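Local coordinates for ORF14 (Streptomyces clavuligerus, PDB 2WPX), which binds acetyl-coenzyme A and is probably an acyltransferase of the clavulanic acid biosynthesis pathway, built as a tandem repeat of the GNAT fold, at residues G72-A77 with R110-K115; L283-N288 with I314-A319. All coordinates share one frame; numbering follows the deposited sequence.

Interaction 1 of 2, residues G72-A77 with R110-K115; sequences GALRLA and RELARK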
loop_
_atom_site.group_PDB
_atom_site.type_symbol
_atom_site.label_atom_id
_atom_site.label_comp_id
_atom_site.label_asym_id
_atom_site.label_seq_id
_atom_site.Cartn_x
_atom_site.Cartn_y
_atom_site.Cartn_z
ATOM N N GLY A 72 -5.635 13.765 16.659
ATOM C CA GLY A 72 -4.561 13.153 15.860
ATOM C C GLY A 72 -4.413 11.686 16.180
ATOM O O GLY A 72 -5.056 11.165 17.086
ATOM N N ALA A 73 -3.560 11.007 15.432
ATOM C CA ALA A 73 -3.474 9.563 15.536
ATOM C C ALA A 73 -2.065 9.178 15.172
ATOM O O ALA A 73 -1.471 9.783 14.310
ATOM C CB ALA A 73 -4.453 8.929 14.580
ATOM N N LEU A 74 -1.529 8.194 15.863
ATOM C CA LEU A 74 -0.234 7.633 15.507
ATOM C C LEU A 74 -0.333 6.122 15.392
ATOM O O LEU A 74 -0.792 5.506 16.304
ATOM C CB LEU A 74 0.765 7.934 16.626
ATOM C CG LEU A 74 2.112 7.209 16.603
ATOM C CD1 LEU A 74 3.000 7.767 15.506
ATOM C CD2 LEU A 74 2.788 7.318 17.995
ATOM N N ARG A 75 0.128 5.519 14.314
ATOM C CA ARG A 75 0.063 4.061 14.214
ATOM C C ARG A 75 1.443 3.543 13.864
ATOM O O ARG A 75 2.037 3.983 12.882
ATOM C CB ARG A 75 -0.941 3.636 13.126
ATOM C CG ARG A 75 -2.389 4.210 13.302
ATOM C CD ARG A 75 -3.467 3.330 12.527
ATOM N NE ARG A 75 -3.473 1.906 12.932
ATOM C CZ ARG A 75 -4.060 0.952 12.218
ATOM N NH1 ARG A 75 -4.701 1.282 11.102
ATOM N NH2 ARG A 75 -4.014 -0.314 12.609
ATOM N N LEU A 76 1.955 2.613 14.666
ATOM C CA LEU A 76 3.200 1.947 14.356
ATOM C C LEU A 76 2.979 0.535 13.937
ATOM O O LEU A 76 2.123 -0.148 14.487
ATOM C CB LEU A 76 4.109 1.893 15.571
ATOM C CG LEU A 76 4.751 3.215 15.949
ATOM C CD1 LEU A 76 5.945 2.900 16.809
ATOM C CD2 LEU A 76 5.119 4.083 14.732
ATOM N N ALA A 77 3.798 0.061 13.014
ATOM C CA ALA A 77 3.790 -1.381 12.686
ATOM C C ALA A 77 5.138 -1.884 13.079
ATOM O O ALA A 77 6.148 -1.277 12.746
ATOM C CB ALA A 77 3.516 -1.622 11.168
ATOM N N ARG A 110 8.932 7.874 18.775
ATOM C CA ARG A 110 10.256 7.476 19.254
ATOM C C ARG A 110 10.279 6.755 20.590
ATOM O O ARG A 110 11.049 5.779 20.764
ATOM C CB ARG A 110 11.219 8.673 19.232
ATOM C CG ARG A 110 11.297 9.157 17.790
ATOM C CD ARG A 110 12.081 10.401 17.625
ATOM N NE ARG A 110 13.406 10.276 18.182
ATOM C CZ ARG A 110 13.728 10.768 19.371
ATOM N NH1 ARG A 110 12.795 11.390 20.067
ATOM N NH2 ARG A 110 14.963 10.659 19.853
ATOM N N GLU A 111 9.423 7.197 21.504
ATOM C CA GLU A 111 9.214 6.489 22.766
ATOM C C GLU A 111 8.636 5.035 22.589
ATOM O O GLU A 111 9.110 4.085 23.243
ATOM C CB GLU A 111 8.283 7.319 23.638
ATOM C CG GLU A 111 8.136 6.840 25.050
ATOM C CD GLU A 111 7.621 7.966 25.954
ATOM O OE1 GLU A 111 6.406 8.297 25.875
ATOM O OE2 GLU A 111 8.435 8.516 26.751
ATOM N N LEU A 112 7.636 4.878 21.709
ATOM C CA LEU A 112 7.025 3.546 21.441
ATOM C C LEU A 112 8.048 2.633 20.750
ATOM O O LEU A 112 8.212 1.485 21.134
ATOM C CB LEU A 112 5.776 3.668 20.577
ATOM C CG LEU A 112 4.550 4.300 21.247
ATOM C CD1 LEU A 112 3.405 4.399 20.192
ATOM C CD2 LEU A 112 4.100 3.559 22.595
ATOM N N ALA A 113 8.813 3.187 19.817
ATOM C CA ALA A 113 9.869 2.409 19.162
ATOM C C ALA A 113 10.872 1.911 20.167
ATOM O O ALA A 113 11.323 0.765 20.089
ATOM C CB ALA A 113 10.560 3.199 18.098
ATOM N N ARG A 114 11.218 2.778 21.100
ATOM C CA ARG A 114 12.176 2.464 22.125
ATOM C C ARG A 114 11.616 1.397 23.091
ATOM O O ARG A 114 12.316 0.497 23.534
ATOM C CB ARG A 114 12.560 3.743 22.868
ATOM C CG ARG A 114 13.927 4.203 22.541
ATOM C CD ARG A 114 14.233 5.674 22.784
ATOM N NE ARG A 114 13.369 6.370 23.719
ATOM C CZ ARG A 114 12.950 7.632 23.523
ATOM N NH1 ARG A 114 13.313 8.290 22.437
ATOM N NH2 ARG A 114 12.165 8.237 24.398
ATOM N N LYS A 115 10.334 1.485 23.405
ATOM C CA LYS A 115 9.717 0.502 24.300
ATOM C C LYS A 115 9.771 -0.915 23.664
ATOM O O LYS A 115 9.926 -1.922 24.353
ATOM C CB LYS A 115 8.279 0.939 24.599
ATOM C CG LYS A 115 7.506 -0.057 25.356
ATOM C CD LYS A 115 6.085 0.407 25.538
ATOM C CE LYS A 115 5.294 0.173 24.286
ATOM N NZ LYS A 115 3.940 -0.181 24.810
#

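Interaction 2 of 2, residues L283-N288 with I314-A319; sequences LLKLAN and IAVNAA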
loop_
_atom_site.group_PDB
_atom_site.type_symbol
_atom_site.label_atom_id
_atom_site.label_comp_id
_atom_site.label_asym_id
_atom_site.label_seq_id
_atom_site.Cartn_x
_atom_site.Cartn_y
_atom_site.Cartn_z
ATOM N N LEU A 283 -0.073 -8.257 -21.308
ATOM C CA LEU A 283 -1.196 -9.161 -21.487
ATOM C C LEU A 283 -1.870 -9.372 -20.144
ATOM O O LEU A 283 -3.068 -9.294 -20.036
ATOM C CB LEU A 283 -0.727 -10.513 -22.023
ATOM C CG LEU A 283 -1.753 -11.636 -21.848
ATOM C CD1 LEU A 283 -2.904 -11.462 -22.822
ATOM C CD2 LEU A 283 -1.084 -12.980 -22.030
ATOM N N LEU A 284 -1.072 -9.655 -19.118
ATOM C CA LEU A 284 -1.555 -9.851 -17.774
ATOM C C LEU A 284 -2.370 -8.630 -17.214
ATOM O O LEU A 284 -3.469 -8.806 -16.711
ATOM C CB LEU A 284 -0.388 -10.267 -16.863
ATOM C CG LEU A 284 0.040 -11.733 -17.014
ATOM C CD1 LEU A 284 1.225 -12.018 -16.114
ATOM C CD2 LEU A 284 -1.098 -12.750 -16.706
ATOM N N LYS A 285 -1.867 -7.409 -17.330
ATOM C CA LYS A 285 -2.629 -6.267 -16.784
ATOM C C LYS A 285 -3.945 -6.046 -17.478
ATOM O O LYS A 285 -4.954 -5.742 -16.819
ATOM C CB LYS A 285 -1.833 -4.962 -16.793
ATOM C CG LYS A 285 -0.680 -4.976 -15.867
ATOM C CD LYS A 285 0.136 -3.749 -16.165
ATOM C CE LYS A 285 0.720 -3.162 -14.894
ATOM N NZ LYS A 285 1.940 -3.915 -14.690
ATOM N N LEU A 286 -3.946 -6.223 -18.807
ATOM C CA LEU A 286 -5.148 -5.987 -19.580
ATOM C C LEU A 286 -6.140 -7.097 -19.354
ATOM O O LEU A 286 -7.331 -6.815 -19.194
ATOM C CB LEU A 286 -4.853 -5.842 -21.053
ATOM C CG LEU A 286 -4.299 -4.470 -21.386
ATOM C CD1 LEU A 286 -3.775 -4.590 -22.786
ATOM C CD2 LEU A 286 -5.386 -3.402 -21.320
ATOM N N ALA A 287 -5.682 -8.350 -19.322
ATOM C CA ALA A 287 -6.624 -9.442 -19.038
ATOM C C ALA A 287 -7.171 -9.309 -17.616
ATOM O O ALA A 287 -8.360 -9.493 -17.406
ATOM C CB ALA A 287 -5.942 -10.870 -19.236
ATOM N N ASN A 288 -6.311 -9.010 -16.637
ATOM C CA ASN A 288 -6.807 -8.829 -15.253
ATOM C C ASN A 288 -7.750 -7.627 -15.093
ATOM O O ASN A 288 -8.688 -7.684 -14.315
ATOM C CB ASN A 288 -5.669 -8.697 -14.248
ATOM C CG ASN A 288 -6.034 -9.273 -12.862
ATOM O OD1 ASN A 288 -5.658 -8.703 -11.823
ATOM N ND2 ASN A 288 -6.760 -10.403 -12.845
ATOM N N ILE A 314 7.110 0.274 -15.448
ATOM C CA ILE A 314 6.677 1.657 -15.725
ATOM C C ILE A 314 6.295 1.824 -17.226
ATOM O O ILE A 314 5.270 2.418 -17.594
ATOM C CB ILE A 314 7.765 2.649 -15.332
ATOM C CG1 ILE A 314 7.830 2.748 -13.780
ATOM C CG2 ILE A 314 7.462 3.980 -15.937
ATOM C CD1 ILE A 314 8.957 3.674 -13.230
ATOM N N ALA A 315 7.133 1.295 -18.102
ATOM C CA ALA A 315 6.840 1.335 -19.538
ATOM C C ALA A 315 5.528 0.614 -19.835
ATOM O O ALA A 315 4.693 1.087 -20.590
ATOM C CB ALA A 315 7.979 0.733 -20.292
ATOM N N VAL A 316 5.292 -0.508 -19.183
ATOM C CA VAL A 316 3.991 -1.144 -19.336
ATOM C C VAL A 316 2.805 -0.354 -18.805
ATOM O O VAL A 316 1.752 -0.306 -19.457
ATOM C CB VAL A 316 3.986 -2.526 -18.750
ATOM C CG1 VAL A 316 2.581 -3.112 -18.834
ATOM C CG2 VAL A 316 4.958 -3.398 -19.580
ATOM N N ASN A 317 2.954 0.268 -17.646
ATOM C CA ASN A 317 1.846 0.963 -17.014
ATOM C C ASN A 317 1.456 2.185 -17.844
ATOM O O ASN A 317 0.271 2.380 -18.117
ATOM C CB ASN A 317 2.175 1.338 -15.540
ATOM C CG ASN A 317 2.000 0.172 -14.605
ATOM O OD1 ASN A 317 1.171 -0.705 -14.868
ATOM N ND2 ASN A 317 2.813 0.113 -13.534
ATOM N N ALA A 318 2.473 2.933 -18.297
ATOM C CA ALA A 318 2.304 4.113 -19.146
ATOM C C ALA A 318 1.582 3.810 -20.442
ATOM O O ALA A 318 0.603 4.505 -20.787
ATOM C CB ALA A 318 3.685 4.803 -19.448
ATOM N N ALA A 319 2.033 2.779 -21.160
ATOM C CA ALA A 319 1.319 2.334 -22.405
ATOM C C ALA A 319 -0.139 2.144 -22.097
ATOM O O ALA A 319 -0.968 2.244 -22.971
ATOM C CB ALA A 319 1.876 0.986 -22.940
#

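Interaction 1 of 2, residues G72-A77 with R110-K115
Leu76 and Leu112 have the closest pair of CA atoms between the strand segment 72-77 and the helix segment 110-115, 8.2 Å apart. The two segment axes come within 10.0 Å and run in nearly the same direction, crossing at -28°. A gap of this size between a helix and a strand is bridged by side chains, and here three leucines do most of the work. Leu74 and Leu76, two residues apart and so on the same face of the strand, both aim at the helix. Leu112 reaches back to meet them, with Ala113 close by. The CD2 methyl of Leu74 meets CD1 of Leu112 tip to tip at 3.7 Å. Leu76 touches nearer the root of the same side chain, its CD1 lying 3.8 Å from CB of Leu112. CD1 of Leu76 also comes 4.2 Å from the backbone N of Ala113, so it rests against the helix surface itself. With its CG anti to the backbone nitrogen (chi1 168°), Leu74 carries CD2 to the tip of Leu112. All the touching residues are buried and the contact is wholly apolar.

Leu74 also packs on Leu105, His108 and Ala109 of helix 101-115 and lies close to Leu90, an acetyl-CoA-binding residue, so the contact belongs to the core beside the cofactor site. Leu112 also packs on Asp60 and Trp62 of strand 57-66. Behind the strand, Ala73 and Arg75 face helix 18-33 through Trp24, which leaves strand 69-79 sandwiched between two helices.

Interaction 2 of 2, residues L283-N288 with I314-A319
The carboxamide of Asn317 is the flat group of this contact, and Lys285 approaches it from the oxygen end. The lysine tail is not stacked over either face. It passes OD1 tilted to one side of the amide plane, and the two side chains run at about a right angle. NZ of Lys285 stands 3.3 Å from OD1 of Asn317, but the angle is too poor for a hydrogen bond. The methylene carbon before it is modelled implausibly near the same oxygen, so the exact placing of the lysine tip is doubtful. Both groups have other partners. Lys285 NZ is hydrogen-bonded to Thr269 OG1, while OD1 and ND2 of Asn317 make weak hydrogen bonds to Gln266 and Asn306, respectively.

The apolar part of the contact lies further back along the lysine, where CD of Lys285 packs against CG1 of Val316 at 3.7 Å. Val316 holds that methyl anti to its backbone nitrogen (176°), which directs it at the aliphatic chain. Lys285 thus spans the gap between the helices, greasy along its length and polar at its end. The CA atoms come nearest at Lys285 and Asn317, 8.5 Å apart.

These partners tie helices 280-295 and 311-319 to strands 263-271 and 301-307, which run parallel to each other. A strand, helix, strand and helix following in that order are characteristic of the C-terminal half of the GNAT fold. Its two helices meet here through the lysine's aliphatic chain, while the polar ends of Lys285 and Asn317 turn to residues of the two strands.

Interaction 1 and interaction 2 sit on opposite sides of the chain's centre, about 38 Å apart between their centres, and belong to different GNAT units of the tandem protein. They share no element. Both are largely buried, though Val316 in interaction 2 is partly exposed. The first joins a strand to a helix mainly through leucines, in a core just behind the acetyl-CoA site, one layer from the cofactor. The second sets helix against helix and is mixed in character, with a lysine whose amino group is hydrogen-bonded to Thr269 of strand 263-271. It also lies away from the known acetyl-CoA site, so only interaction 1 is near the cofactor.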